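ApeI dehydratase-like domain-containing protein (Pectobacterium atrosepticum, PDB 3ESI) is of unknown function but belongs to the ApeI dehydratase-like family of hotdog-fold proteins, and may act on acyl thioester substrates as relatives do. Local coordinates at residues Val4-His9 with Met23-Pro28; Thr83-Leu88 with Ser102-Asp107. All blocks are in the same frame, centred on the assembly; numbering follows the deposited sequence.

Contact 1. Residues Val4-His9 with Met23-Pro28; sequences VELVRH and MLQVDP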
loop_
_atom_site.group_PDB
_atom_site.type_symbol
_atom_site.label_atom_id
_atom_site.label_comp_id
_atom_site.label_asym_id
_atom_site.label_seq_id
_atom_site.Cartn_x
_atom_site.Cartn_y
_atom_site.Cartn_z
ATOM N N VAL A 4 -13.356 17.445 6.306
ATOM C CA VAL A 4 -14.163 18.476 6.941
ATOM C C VAL A 4 -14.204 19.648 5.946
ATOM O O VAL A 4 -13.165 20.085 5.447
ATOM C CB VAL A 4 -13.548 18.928 8.293
ATOM C CG1 VAL A 4 -14.132 20.260 8.710
ATOM C CG2 VAL A 4 -13.844 17.885 9.376
ATOM N N GLU A 5 -15.405 20.128 5.636
ATOM C CA GLU A 5 -15.575 21.235 4.688
ATOM C C GLU A 5 -15.430 22.575 5.409
ATOM O O GLU A 5 -16.272 22.953 6.209
ATOM C CB GLU A 5 -16.956 21.138 4.021
ATOM C CG GLU A 5 -17.062 21.809 2.652
ATOM C CD GLU A 5 -18.433 21.620 2.002
ATOM O OE1 GLU A 5 -18.938 20.478 2.016
ATOM O OE2 GLU A 5 -19.003 22.606 1.470
ATOM N N LEU A 6 -14.348 23.284 5.133
ATOM C CA LEU A 6 -14.101 24.569 5.779
ATOM C C LEU A 6 -14.930 25.666 5.139
ATOM O O LEU A 6 -15.697 26.347 5.818
ATOM C CB LEU A 6 -12.612 24.920 5.697
ATOM C CG LEU A 6 -11.779 23.805 6.328
ATOM C CD1 LEU A 6 -10.298 24.139 6.299
ATOM C CD2 LEU A 6 -12.258 23.601 7.761
ATOM N N VAL A 7 -14.769 25.830 3.828
ATOM C CA VAL A 7 -15.494 26.839 3.075
ATOM C C VAL A 7 -15.822 26.278 1.707
ATOM O O VAL A 7 -15.053 25.492 1.161
ATOM C CB VAL A 7 -14.637 28.105 2.854
ATOM C CG1 VAL A 7 -15.441 29.157 2.108
ATOM C CG2 VAL A 7 -14.131 28.640 4.182
ATOM N N ARG A 8 -16.972 26.675 1.167
ATOM C CA ARG A 8 -17.392 26.266 -0.170
ATOM C C ARG A 8 -17.745 27.534 -0.923
ATOM O O ARG A 8 -18.767 28.162 -0.651
ATOM C CB ARG A 8 -18.631 25.367 -0.153
ATOM C CG ARG A 8 -19.115 25.029 -1.577
ATOM C CD ARG A 8 -20.439 24.269 -1.618
ATOM N NE ARG A 8 -20.345 22.963 -0.974
ATOM C CZ ARG A 8 -21.341 22.082 -0.894
ATOM N NH1 ARG A 8 -22.521 22.353 -1.421
ATOM N NH2 ARG A 8 -21.150 20.924 -0.274
ATOM N N HIS A 9 -16.905 27.924 -1.864
ATOM C CA HIS A 9 -17.207 29.119 -2.614
ATOM C C HIS A 9 -18.382 28.877 -3.545
ATOM O O HIS A 9 -18.804 27.734 -3.740
ATOM C CB HIS A 9 -15.961 29.576 -3.359
ATOM C CG HIS A 9 -14.923 30.160 -2.452
ATOM N ND1 HIS A 9 -13.626 30.400 -2.850
ATOM C CD2 HIS A 9 -15.000 30.567 -1.162
ATOM C CE1 HIS A 9 -12.949 30.931 -1.846
ATOM N NE2 HIS A 9 -13.760 31.042 -0.810
ATOM N N MET A 23 -12.336 24.580 0.651
ATOM C CA MET A 23 -11.209 24.570 1.569
ATOM C C MET A 23 -11.600 23.370 2.409
ATOM O O MET A 23 -12.707 23.322 2.947
ATOM C CB MET A 23 -11.149 25.848 2.412
ATOM C CG MET A 23 -9.893 25.945 3.275
ATOM S SD MET A 23 -9.628 27.569 4.051
ATOM C CE MET A 23 -8.828 28.458 2.621
ATOM N N LEU A 24 -10.717 22.382 2.482
ATOM C CA LEU A 24 -11.009 21.158 3.230
ATOM C C LEU A 24 -9.947 20.865 4.285
ATOM O O LEU A 24 -8.784 21.266 4.160
ATOM C CB LEU A 24 -11.097 19.964 2.265
ATOM C CG LEU A 24 -11.859 20.201 0.962
ATOM C CD1 LEU A 24 -11.675 19.016 0.039
ATOM C CD2 LEU A 24 -13.312 20.428 1.244
ATOM N N GLN A 25 -10.355 20.172 5.335
ATOM C CA GLN A 25 -9.421 19.823 6.389
ATOM C C GLN A 25 -9.343 18.312 6.434
ATOM O O GLN A 25 -10.376 17.628 6.497
ATOM C CB GLN A 25 -9.896 20.383 7.735
ATOM C CG GLN A 25 -9.029 20.007 8.941
ATOM C CD GLN A 25 -7.642 20.657 8.937
ATOM O OE1 GLN A 25 -7.398 21.653 8.236
ATOM N NE2 GLN A 25 -6.726 20.104 9.744
ATOM N N VAL A 26 -8.118 17.798 6.364
ATOM C CA VAL A 26 -7.888 16.366 6.407
ATOM C C VAL A 26 -7.820 15.945 7.868
ATOM O O VAL A 26 -6.792 16.071 8.526
ATOM C CB VAL A 26 -6.581 16.002 5.694
ATOM C CG1 VAL A 26 -6.303 14.514 5.836
ATOM C CG2 VAL A 26 -6.678 16.403 4.241
ATOM N N ASP A 27 -8.939 15.441 8.361
ATOM C CA ASP A 27 -9.086 15.013 9.740
ATOM C C ASP A 27 -8.218 13.817 10.144
ATOM O O ASP A 27 -8.334 12.735 9.575
ATOM C CB ASP A 27 -10.549 14.676 9.982
ATOM C CG ASP A 27 -10.907 14.671 11.440
ATOM O OD1 ASP A 27 -12.047 14.263 11.754
ATOM O OD2 ASP A 27 -10.065 15.083 12.266
ATOM N N PRO A 28 -7.350 13.999 11.154
ATOM C CA PRO A 28 -6.447 12.964 11.674
ATOM C C PRO A 28 -7.181 11.705 12.113
ATOM O O PRO A 28 -6.573 10.660 12.261
ATOM C CB PRO A 28 -5.784 13.648 12.869
ATOM C CG PRO A 28 -5.776 15.099 12.468
ATOM C CD PRO A 28 -7.158 15.268 11.881
#

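Contact 2. Residues Thr83-Leu88 with Ser102-Asp107; sequences TLRLVL and SILEGD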
loop_
_atom_site.group_PDB
_atom_site.type_symbol
_atom_site.label_atom_id
_atom_site.label_comp_id
_atom_site.label_asym_id
_atom_site.label_seq_id
_atom_site.Cartn_x
_atom_site.Cartn_y
_atom_site.Cartn_z
ATOM N N THR A 83 -4.552 21.336 5.676
ATOM C CA THR A 83 -5.642 22.141 5.122
ATOM C C THR A 83 -5.432 22.160 3.612
ATOM O O THR A 83 -4.322 22.416 3.137
ATOM C CB THR A 83 -5.618 23.573 5.697
ATOM O OG1 THR A 83 -5.815 23.503 7.114
ATOM C CG2 THR A 83 -6.721 24.428 5.087
ATOM N N LEU A 84 -6.492 21.873 2.863
ATOM C CA LEU A 84 -6.393 21.809 1.406
ATOM C C LEU A 84 -7.356 22.695 0.638
ATOM O O LEU A 84 -8.484 22.943 1.069
ATOM C CB LEU A 84 -6.641 20.376 0.918
ATOM C CG LEU A 84 -5.893 19.177 1.504
ATOM C CD1 LEU A 84 -6.453 17.878 0.889
ATOM C CD2 LEU A 84 -4.397 19.313 1.224
ATOM N N ARG A 85 -6.901 23.162 -0.516
ATOM C CA ARG A 85 -7.757 23.927 -1.403
ATOM C C ARG A 85 -8.055 22.930 -2.539
ATOM O O ARG A 85 -7.148 22.294 -3.079
ATOM C CB ARG A 85 -7.043 25.163 -1.977
ATOM C CG ARG A 85 -7.995 26.091 -2.740
ATOM C CD ARG A 85 -7.276 27.004 -3.734
ATOM N NE ARG A 85 -6.238 27.837 -3.129
ATOM C CZ ARG A 85 -6.450 28.779 -2.207
ATOM N NH1 ARG A 85 -7.676 29.034 -1.756
ATOM N NH2 ARG A 85 -5.423 29.473 -1.734
ATOM N N LEU A 86 -9.326 22.765 -2.868
ATOM C CA LEU A 86 -9.729 21.873 -3.934
ATOM C C LEU A 86 -10.438 22.686 -5.006
ATOM O O LEU A 86 -11.464 23.313 -4.741
ATOM C CB LEU A 86 -10.685 20.796 -3.409
ATOM C CG LEU A 86 -11.278 19.932 -4.534
ATOM C CD1 LEU A 86 -10.146 19.191 -5.226
ATOM C CD2 LEU A 86 -12.306 18.928 -3.994
ATOM N N VAL A 87 -9.884 22.690 -6.211
ATOM C CA VAL A 87 -10.497 23.403 -7.328
ATOM C C VAL A 87 -11.008 22.381 -8.351
ATOM O O VAL A 87 -10.247 21.526 -8.821
ATOM C CB VAL A 87 -9.479 24.349 -8.038
ATOM C CG1 VAL A 87 -10.155 25.072 -9.194
ATOM C CG2 VAL A 87 -8.917 25.367 -7.053
ATOM N N LEU A 88 -12.298 22.472 -8.672
ATOM C CA LEU A 88 -12.955 21.595 -9.645
ATOM C C LEU A 88 -13.481 22.427 -10.815
ATOM O O LEU A 88 -14.222 23.392 -10.601
ATOM C CB LEU A 88 -14.156 20.885 -9.014
ATOM C CG LEU A 88 -14.013 19.593 -8.213
ATOM C CD1 LEU A 88 -12.768 19.632 -7.361
ATOM C CD2 LEU A 88 -15.264 19.412 -7.359
ATOM N N SER A 102 -4.314 21.475 -3.421
ATOM C CA SER A 102 -3.117 22.178 -2.974
ATOM C C SER A 102 -3.115 22.270 -1.446
ATOM O O SER A 102 -4.160 22.414 -0.812
ATOM C CB SER A 102 -2.997 23.571 -3.640
ATOM O OG SER A 102 -3.955 24.502 -3.174
ATOM N N ILE A 103 -1.929 22.128 -0.866
ATOM C CA ILE A 103 -1.744 22.179 0.582
ATOM C C ILE A 103 -1.386 23.591 1.013
ATOM O O ILE A 103 -0.445 24.183 0.472
ATOM C CB ILE A 103 -0.590 21.268 1.028
ATOM C CG1 ILE A 103 -0.880 19.820 0.634
ATOM C CG2 ILE A 103 -0.382 21.393 2.525
ATOM C CD1 ILE A 103 0.301 18.888 0.825
ATOM N N LEU A 104 -2.131 24.129 1.981
ATOM C CA LEU A 104 -1.858 25.478 2.491
ATOM C C LEU A 104 -1.141 25.372 3.825
ATOM O O LEU A 104 -1.677 24.797 4.775
ATOM C CB LEU A 104 -3.154 26.288 2.698
ATOM C CG LEU A 104 -4.090 26.710 1.548
ATOM C CD1 LEU A 104 -3.332 26.726 0.230
ATOM C CD2 LEU A 104 -5.270 25.769 1.454
ATOM N N GLU A 105 0.074 25.909 3.880
ATOM C CA GLU A 105 0.891 25.931 5.100
ATOM C C GLU A 105 1.620 27.274 5.111
ATOM O O GLU A 105 2.253 27.651 4.120
ATOM C CB GLU A 105 1.936 24.811 5.117
ATOM C CG GLU A 105 1.402 23.407 5.335
ATOM C CD GLU A 105 2.526 22.366 5.463
ATOM O OE1 GLU A 105 3.325 22.461 6.428
ATOM O OE2 GLU A 105 2.608 21.462 4.599
ATOM N N GLY A 106 1.548 27.988 6.229
ATOM C CA GLY A 106 2.197 29.280 6.289
ATOM C C GLY A 106 1.689 30.116 5.128
ATOM O O GLY A 106 0.481 30.179 4.889
ATOM N N ASP A 107 2.601 30.747 4.395
ATOM C CA ASP A 107 2.208 31.573 3.261
ATOM C C ASP A 107 2.311 30.824 1.947
ATOM O O ASP A 107 2.037 31.382 0.884
ATOM C CB ASP A 107 3.068 32.834 3.195
ATOM C CG ASP A 107 2.670 33.856 4.230
ATOM O OD1 ASP A 107 2.933 33.628 5.432
ATOM O OD2 ASP A 107 2.077 34.887 3.843
#

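Contact 1. Residues Val4-His9 with Met23-Pro28
Val4 and Gln25 form a hydrogen-bonded antiparallel pair: Val4 N gives a bond to Gln25 O at 3.0 Å and Gln25 N returns one to Val4 O at 2.8 Å. Strands 4-8 and 23-25 run 159° apart in direction, with their axes 4.6 Å from each other at closest. One step on, Glu5 and Leu24 make a non-hydrogen-bonded pair, and then the register slips. Leu6 N reaches Met23 O at 2.7 Å, while Val7 N makes a weak second bond to that same oxygen; Met23 N closes the pair on Val7 O at 2.9 Å. Two residues facing one define a classic beta bulge, here in an outermost strand of the hotdog sheet within this chain, in the hairpin of strands 4-8 and 17-25. The bulge turns Leu6 over the neighbouring strand. With CG anti to the carbonyl carbon (chi1 -57°), its CD1 lies 3.5 Å from Met23 CG and its CD2 4.0 Å from Gln25 CB, so the two methyls bridge successive residues of one face. Val4 and Val7 share that face, and the Gln25 amide turns off to bond Thr83 of the next strand. On the other face Leu24 CD2 comes within 4.2 Å of Glu5 CG, and both side chains touch Tyr55 of helix 45-59. Beyond them the Glu5 carboxylate forms a salt bridge with Arg8.

Contact 2. Residues Thr83-Leu88 with Ser102-Asp107
Ser102 carries OG between its backbone N and carbonyl carbon (chi1 71°), a torsion that sets the hydroxyl 3.4 Å from Arg85 CB; Arg85, with CG anti to the backbone N (chi1 -171°), sends the rest of its chain out past that hydroxyl. These residues face each other as a hydrogen-bonded pair in the antiparallel hairpin of strands 83-91 and 96-105, central strands of the hotdog sheet. Arg85 N bonds Ser102 O at 2.9 Å and Ser102 N bonds Arg85 O at 3.0 Å. Farther along, Leu104 N meets Thr83 O almost straight. The strand segments 83-88 and 102-105 differ in direction by 141°, antiparallel but splayed.

Thr83, Arg85, Ser102 and Leu104 occupy one face. Leu104 crosses both Thr83 and Arg85 at about a right angle: its CD2 branch reaches back over the neighbouring strand to lie 3.9 Å from Arg85 CB, while CD1 goes toward the guanidinium. The Arg85 chain bends at chi3, and its guanidinium has acidic partners on both sides, pairing through NH1 with Glu21 on the adjacent strand 17-25 and through NH2 with Glu109 on strand 108-121, beyond the hairpin partner. Glu109 also accepts a hydrogen bond from Ser102 OG, so one carboxylate probably helps position both the serine and the arginine. On the reverse face the buried Leu84 and Ile103 lie side by side and point the same way; Leu84 also packs on Val26 and Ile78, and Ile103 on Ala112. Leu84 and Ile103 come closest at Leu84 CD2 to Ile103 CG1, 3.6 Å.

From the N terminus, strand 4-8 leads through the connection 9-16 into strand 17-25, and contact 1 closes this first hairpin. The chain then passes through helix 45-59 and strand 64-74 before contact 2 closes a second hairpin, between strands 83-91 and 96-105. The two contacts therefore follow in series, neither nested nor crossed, yet in space they are adjacent because strands 17-25 and 83-91 are neighbours in the sheet. Their centres are 10 Å apart. Across this seam Leu24 N bonds Leu84 O and Leu6 packs on Thr83, joining the outer hairpin to the middle of the sheet.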